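Local coordinates for protein arabinofuranosidase (Bifidobacterium longum, PDB 2Y2W) that hydrolyses terminal alpha-L-arabinofuranosyl bonds in arabinans and arabinoxylan, contributing to the breakdown of plant cell wall polysaccharides, at residues Tyr286-Gly291 / Val343-Lys348; Glu377-Ala382 / Tyr524-Ala529. All blocks are in the same frame, centred on the assembly; numbering follows the deposited sequence.

Contact 1: residues Tyr286-Gly291 / Val343-Lys348; sequences YYFDRG and VWYSDK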
loop_
_atom_site.group_PDB
_atom_site.type_symbol
_atom_site.label_atom_id
_atom_site.label_comp_id
_atom_site.label_asym_id
_atom_site.label_seq_id
_atom_site.Cartn_x
_atom_site.Cartn_y
_atom_site.Cartn_z
ATOM N N TYR D 286 -21.173 -10.679 19.419
ATOM C CA TYR D 286 -22.600 -10.758 19.105
ATOM C C TYR D 286 -23.169 -12.121 19.499
ATOM O O TYR D 286 -22.486 -13.145 19.381
ATOM C CB TYR D 286 -22.845 -10.510 17.613
ATOM C CG TYR D 286 -22.605 -9.091 17.142
ATOM C CD1 TYR D 286 -23.537 -8.081 17.396
ATOM C CD2 TYR D 286 -21.460 -8.762 16.418
ATOM C CE1 TYR D 286 -23.325 -6.780 16.953
ATOM C CE2 TYR D 286 -21.239 -7.462 15.969
ATOM C CZ TYR D 286 -22.176 -6.478 16.240
ATOM O OH TYR D 286 -21.961 -5.194 15.797
ATOM N N TYR D 287 -24.417 -12.128 19.964
ATOM C CA TYR D 287 -25.077 -13.359 20.405
ATOM C C TYR D 287 -26.541 -13.407 19.976
ATOM O O TYR D 287 -27.202 -12.373 19.905
ATOM C CB TYR D 287 -24.988 -13.505 21.925
ATOM C CG TYR D 287 -23.594 -13.350 22.483
ATOM C CD1 TYR D 287 -22.688 -14.410 22.452
ATOM C CD2 TYR D 287 -23.180 -12.144 23.043
ATOM C CE1 TYR D 287 -21.405 -14.271 22.964
ATOM C CE2 TYR D 287 -21.898 -11.992 23.557
ATOM C CZ TYR D 287 -21.017 -13.061 23.516
ATOM O OH TYR D 287 -19.749 -12.916 24.027
ATOM N N PHE D 288 -27.034 -14.612 19.690
ATOM C CA PHE D 288 -28.442 -14.825 19.334
ATOM C C PHE D 288 -28.906 -16.254 19.616
ATOM O O PHE D 288 -28.090 -17.140 19.865
ATOM C CB PHE D 288 -28.721 -14.425 17.874
ATOM C CG PHE D 288 -28.113 -15.347 16.844
ATOM C CD1 PHE D 288 -26.750 -15.304 16.560
ATOM C CD2 PHE D 288 -28.913 -16.238 16.137
ATOM C CE1 PHE D 288 -26.193 -16.147 15.602
ATOM C CE2 PHE D 288 -28.368 -17.083 15.176
ATOM C CZ PHE D 288 -27.003 -17.038 14.907
ATOM N N ASP D 289 -30.223 -16.457 19.590
ATOM C CA ASP D 289 -30.815 -17.781 19.764
ATOM C C ASP D 289 -30.783 -18.532 18.436
ATOM O O ASP D 289 -31.535 -18.210 17.513
ATOM C CB ASP D 289 -32.253 -17.661 20.288
ATOM C CG ASP D 289 -32.876 -19.010 20.631
ATOM O OD1 ASP D 289 -32.133 -19.972 20.919
ATOM O OD2 ASP D 289 -34.122 -19.100 20.623
ATOM N N ARG D 290 -29.901 -19.527 18.350
ATOM C CA ARG D 290 -29.653 -20.257 17.102
ATOM C C ARG D 290 -30.828 -21.128 16.658
ATOM O O ARG D 290 -30.937 -21.479 15.480
ATOM C CB ARG D 290 -28.374 -21.097 17.201
ATOM C CG ARG D 290 -27.098 -20.269 17.302
ATOM C CD ARG D 290 -25.854 -21.128 17.140
ATOM N NE ARG D 290 -24.666 -20.471 17.687
ATOM C CZ ARG D 290 -23.863 -19.658 17.002
ATOM N NH1 ARG D 290 -24.104 -19.388 15.724
ATOM N NH2 ARG D 290 -22.813 -19.114 17.601
ATOM N N GLY D 291 -31.700 -21.474 17.603
ATOM C CA GLY D 291 -32.900 -22.244 17.299
ATOM C C GLY D 291 -34.169 -21.476 17.607
ATOM O O GLY D 291 -35.122 -22.037 18.146
ATOM N N VAL D 343 -27.055 -8.307 21.172
ATOM C CA VAL D 343 -27.797 -9.399 20.557
ATOM C C VAL D 343 -28.067 -9.094 19.087
ATOM O O VAL D 343 -28.638 -8.053 18.762
ATOM C CB VAL D 343 -29.127 -9.680 21.308
ATOM C CG1 VAL D 343 -29.988 -10.680 20.547
ATOM C CG2 VAL D 343 -28.853 -10.189 22.716
ATOM N N TRP D 344 -27.642 -10.003 18.207
ATOM C CA TRP D 344 -27.898 -9.888 16.768
ATOM C C TRP D 344 -28.128 -11.247 16.111
ATOM O O TRP D 344 -27.248 -12.111 16.114
ATOM C CB TRP D 344 -26.760 -9.126 16.071
ATOM C CG TRP D 344 -26.806 -9.134 14.553
ATOM C CD1 TRP D 344 -27.919 -9.128 13.758
ATOM C CD2 TRP D 344 -25.682 -9.114 13.660
ATOM N NE1 TRP D 344 -27.560 -9.124 12.432
ATOM C CE2 TRP D 344 -26.193 -9.112 12.343
ATOM C CE3 TRP D 344 -24.293 -9.099 13.847
ATOM C CZ2 TRP D 344 -25.364 -9.100 11.215
ATOM C CZ3 TRP D 344 -23.468 -9.086 12.723
ATOM C CH2 TRP D 344 -24.008 -9.088 11.426
ATOM N N TYR D 345 -29.323 -11.418 15.549
ATOM C CA TYR D 345 -29.676 -12.614 14.786
ATOM C C TYR D 345 -29.049 -12.542 13.395
ATOM O O TYR D 345 -29.664 -12.058 12.441
ATOM C CB TYR D 345 -31.201 -12.779 14.717
ATOM C CG TYR D 345 -31.819 -13.207 16.030
ATOM C CD1 TYR D 345 -32.240 -12.263 16.969
ATOM C CD2 TYR D 345 -31.978 -14.557 16.338
ATOM C CE1 TYR D 345 -32.802 -12.656 18.186
ATOM C CE2 TYR D 345 -32.535 -14.960 17.549
ATOM C CZ TYR D 345 -32.945 -14.008 18.467
ATOM O OH TYR D 345 -33.497 -14.412 19.662
ATOM N N SER D 346 -27.813 -13.030 13.300
ATOM C CA SER D 346 -26.984 -12.869 12.105
ATOM C C SER D 346 -27.273 -13.872 10.987
ATOM O O SER D 346 -26.711 -13.766 9.894
ATOM C CB SER D 346 -25.498 -12.900 12.482
ATOM O OG SER D 346 -25.192 -14.030 13.280
ATOM N N ASP D 347 -28.155 -14.833 11.256
ATOM C CA ASP D 347 -28.560 -15.819 10.251
ATOM C C ASP D 347 -29.364 -15.207 9.100
ATOM O O ASP D 347 -29.304 -15.695 7.968
ATOM C CB ASP D 347 -29.321 -16.986 10.894
ATOM C CG ASP D 347 -30.475 -16.535 11.776
ATOM O OD1 ASP D 347 -30.453 -15.394 12.284
ATOM O OD2 ASP D 347 -31.406 -17.342 11.976
ATOM N N LYS D 348 -30.102 -14.137 9.398
ATOM C CA LYS D 348 -30.855 -13.386 8.389
ATOM C C LYS D 348 -29.924 -12.711 7.378
ATOM O O LYS D 348 -30.215 -12.680 6.180
ATOM C CB LYS D 348 -31.762 -12.338 9.055
ATOM C CG LYS D 348 -33.079 -12.870 9.647
ATOM C CD LYS D 348 -32.867 -13.672 10.931
ATOM C CE LYS D 348 -34.174 -13.929 11.669
ATOM N NZ LYS D 348 -34.519 -12.819 12.604
#
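The carbonyl oxygen of Y287 receives a hydrogen bond from W344 N and a weaker C-H...O contact from V343 CA. The W344 N to Y287 O bond is 2.9 Å long, comes from above the carbonyl plane and is bent to 143° at the hydrogen; V343 CA lies 3.1 Å from Y287 O. W344 turns the edge of its six-membered ring onto the face of Y286: the planes stand at 78°, and W344 CE3 sits over the centre of the phenol, 3.7 Å from Y286 CG. The Y286 hydroxyl is bonded to E340. Y287 and V343 form a parallel bridge where strands 280-287 and 335-341, neighbours in the (beta/alpha)8 barrel, run out at the catalytic end. Y286 probably binds arabinofuranose and W344 probably takes part in substrate recognition, as in relatives, which would place the T-shaped pair in the arabinose pocket. Further along, F288 carries the packing. With CG set between the backbone N and the carbonyl carbon (chi1 70°), its ring lies along 344-347. F288 CB makes a CH-pi contact over the face of Y345, 3.8 Å from the ring centroid. F288 CD2 meets Y345 CD2 at 3.5 Å. F288 CE1 reaches S346 OG at 3.3 Å, while S346 N stands over the F288 ring centre. An alanine here would keep the CB contact with Y345 but would probably open a gap beside S346 and D347. At the edge of the Y345 ring, D289 O lies 3.4 Å from Y345 CE2, and the Y345 hydroxyl bonds to D384.

Contact 2: residues Glu377-Ala382 / Tyr524-Ala529; sequences EDIYTA and YRTNTA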
loop_
_atom_site.group_PDB
_atom_site.type_symbol
_atom_site.label_atom_id
_atom_site.label_comp_id
_atom_site.label_asym_id
_atom_site.label_seq_id
_atom_site.Cartn_x
_atom_site.Cartn_y
_atom_site.Cartn_z
ATOM N N GLU D 377 -33.058 -5.033 11.286
ATOM C CA GLU D 377 -34.028 -4.450 12.214
ATOM C C GLU D 377 -34.665 -5.510 13.112
ATOM O O GLU D 377 -35.870 -5.758 13.046
ATOM C CB GLU D 377 -35.087 -3.639 11.461
ATOM C CG GLU D 377 -34.559 -2.338 10.862
ATOM C CD GLU D 377 -35.660 -1.409 10.375
ATOM O OE1 GLU D 377 -36.857 -1.755 10.506
ATOM O OE2 GLU D 377 -35.321 -0.323 9.856
ATOM N N ASP D 378 -33.837 -6.128 13.950
ATOM C CA ASP D 378 -34.280 -7.193 14.841
ATOM C C ASP D 378 -35.269 -6.681 15.879
ATOM O O ASP D 378 -35.061 -5.627 16.484
ATOM C CB ASP D 378 -33.082 -7.854 15.532
ATOM C CG ASP D 378 -32.275 -8.740 14.593
ATOM O OD1 ASP D 378 -32.780 -9.103 13.507
ATOM O OD2 ASP D 378 -31.127 -9.084 14.951
ATOM N N ILE D 379 -36.349 -7.437 16.064
ATOM C CA ILE D 379 -37.389 -7.096 17.029
ATOM C C ILE D 379 -37.156 -7.945 18.277
ATOM O O ILE D 379 -37.318 -9.167 18.248
ATOM C CB ILE D 379 -38.816 -7.320 16.448
ATOM C CG1 ILE D 379 -38.885 -6.935 14.961
ATOM C CG2 ILE D 379 -39.851 -6.539 17.238
ATOM C CD1 ILE D 379 -38.840 -5.428 14.672
ATOM N N TYR D 380 -36.761 -7.287 19.364
ATOM C CA TYR D 380 -36.206 -7.974 20.530
ATOM C C TYR D 380 -37.238 -8.592 21.463
ATOM O O TYR D 380 -38.225 -7.958 21.834
ATOM C CB TYR D 380 -35.281 -7.045 21.318
ATOM C CG TYR D 380 -33.958 -6.764 20.640
ATOM C CD1 TYR D 380 -33.047 -7.792 20.393
ATOM C CD2 TYR D 380 -33.609 -5.471 20.263
ATOM C CE1 TYR D 380 -31.830 -7.540 19.777
ATOM C CE2 TYR D 380 -32.390 -5.209 19.647
ATOM C CZ TYR D 380 -31.509 -6.248 19.407
ATOM O OH TYR D 380 -30.304 -5.994 18.802
ATOM N N THR D 381 -36.973 -9.837 21.846
ATOM C CA THR D 381 -37.828 -10.590 22.755
ATOM C C THR D 381 -37.418 -10.340 24.202
ATOM O O THR D 381 -36.326 -9.827 24.464
ATOM C CB THR D 381 -37.742 -12.103 22.476
ATOM O OG1 THR D 381 -36.387 -12.544 22.640
ATOM C CG2 THR D 381 -38.211 -12.423 21.061
ATOM N N ALA D 382 -38.295 -10.714 25.133
ATOM C CA ALA D 382 -38.018 -10.598 26.564
ATOM C C ALA D 382 -36.718 -11.297 26.947
ATOM O O ALA D 382 -36.004 -10.840 27.838
ATOM C CB ALA D 382 -39.179 -11.156 27.372
ATOM N N TYR D 524 -40.612 -15.057 24.545
ATOM C CA TYR D 524 -40.533 -14.653 23.146
ATOM C C TYR D 524 -41.443 -13.456 22.864
ATOM O O TYR D 524 -41.604 -13.052 21.707
ATOM C CB TYR D 524 -40.893 -15.829 22.228
ATOM C CG TYR D 524 -39.970 -17.024 22.358
ATOM C CD1 TYR D 524 -40.184 -17.994 23.339
ATOM C CD2 TYR D 524 -38.882 -17.186 21.498
ATOM C CE1 TYR D 524 -39.338 -19.091 23.463
ATOM C CE2 TYR D 524 -38.030 -18.282 21.614
ATOM C CZ TYR D 524 -38.266 -19.229 22.599
ATOM O OH TYR D 524 -37.429 -20.315 22.720
ATOM N N ARG D 525 -42.033 -12.896 23.923
ATOM C CA ARG D 525 -42.916 -11.733 23.799
ATOM C C ARG D 525 -42.099 -10.485 23.485
ATOM O O ARG D 525 -40.998 -10.300 24.011
ATOM C CB ARG D 525 -43.761 -11.537 25.062
ATOM C CG ARG D 525 -45.098 -10.851 24.802
ATOM C CD ARG D 525 -46.181 -11.340 25.759
ATOM N NE ARG D 525 -46.379 -10.451 26.903
ATOM C CZ ARG D 525 -47.248 -9.441 26.934
ATOM N NH1 ARG D 525 -48.009 -9.172 25.877
ATOM N NH2 ARG D 525 -47.359 -8.693 28.024
ATOM N N THR D 526 -42.647 -9.633 22.625
ATOM C CA THR D 526 -41.871 -8.566 22.007
ATOM C C THR D 526 -42.631 -7.241 21.938
ATOM O O THR D 526 -43.854 -7.223 21.775
ATOM C CB THR D 526 -41.429 -8.990 20.581
ATOM O OG1 THR D 526 -40.730 -10.238 20.646
ATOM C CG2 THR D 526 -40.521 -7.961 19.959
ATOM N N ASN D 527 -41.892 -6.139 22.078
ATOM C CA ASN D 527 -42.412 -4.805 21.793
ATOM C C ASN D 527 -42.401 -4.542 20.292
ATOM O O ASN D 527 -41.381 -4.736 19.631
ATOM C CB ASN D 527 -41.588 -3.735 22.517
ATOM C CG ASN D 527 -41.832 -3.717 24.015
ATOM O OD1 ASN D 527 -42.931 -4.012 24.483
ATOM N ND2 ASN D 527 -40.805 -3.354 24.774
ATOM N N THR D 528 -43.541 -4.113 19.758
ATOM C CA THR D 528 -43.681 -3.859 18.322
ATOM C C THR D 528 -44.130 -2.422 18.062
ATOM O O THR D 528 -44.550 -1.726 18.983
ATOM C CB THR D 528 -44.679 -4.838 17.662
ATOM O OG1 THR D 528 -45.952 -4.745 18.316
ATOM C CG2 THR D 528 -44.168 -6.275 17.741
ATOM N N ALA D 529 -44.041 -1.986 16.808
ATOM C CA ALA D 529 -44.473 -0.641 16.418
ATOM C C ALA D 529 -45.941 -0.387 16.763
ATOM O O ALA D 529 -46.338 0.750 17.022
ATOM C CB ALA D 529 -44.232 -0.415 14.934
#
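T381, the N-cap of helix 382-397 of the catalytic barrel, rests against Y524, R525 and T526, part of the long loop between strands 512-518 and 538-539 of the beta domain. One conventional hydrogen bond joins the two segments: A382 N, in the first turn of the helix, reaches R525 O at 3.0 Å, nearly in line with the C=O bond (163° at the oxygen) although bent at the hydrogen. T381 CA adds a C-H...O contact to R525 O at 3.4 Å. The T381 hydroxyl sits between the backbone N and the carbonyl carbon (chi1 60°), where it caps a backbone N farther into the helix, and this leaves the methyl to face the loop. In return T381 N bonds to the carboxylate of D384, an exchange consistent with a capping box. T381 CG2 lies 3.4 Å from T526 OG1 and 3.5 Å from Y524 O. Those two oxygens are themselves joined, since T526 OG1 donates to Y524 O at 3.1 Å from above the carbonyl plane; the hydroxyl can turn back this way because it stands beside its own backbone N (chi1 -55°). R525 forms a salt bridge with E520, and Y524 a cation-pi contact with R295. The domains thus meet here through backbone groups and the T381 methyl: a carbonyl from the beta domain accepts an amide of the helix's first turn, where the partial positive charge of the helix end would be expected to favour it.

Contact 1 lies deeper, at the rim of the catalytic barrel, and is built mainly from aromatic rings; contact 2, farther from the chain centre and with exposed residues among those that touch, joins barrel to beta domain through backbone and small side chains. The former links one barrel strand end and its loop to the loop after the next strand, the latter two loops of different domains. They are coupled directly: Y380 OH is 2.6 Å from V343 O and D378 OD2 is 3.0 Å from Y345 N, both probable hydrogen bonds, so residues 377-382 back the 343-348 loop on one side and meet 524-529 on the other. D384, in helix 382-397, also serves both, bonding Y345 OH and T381 N.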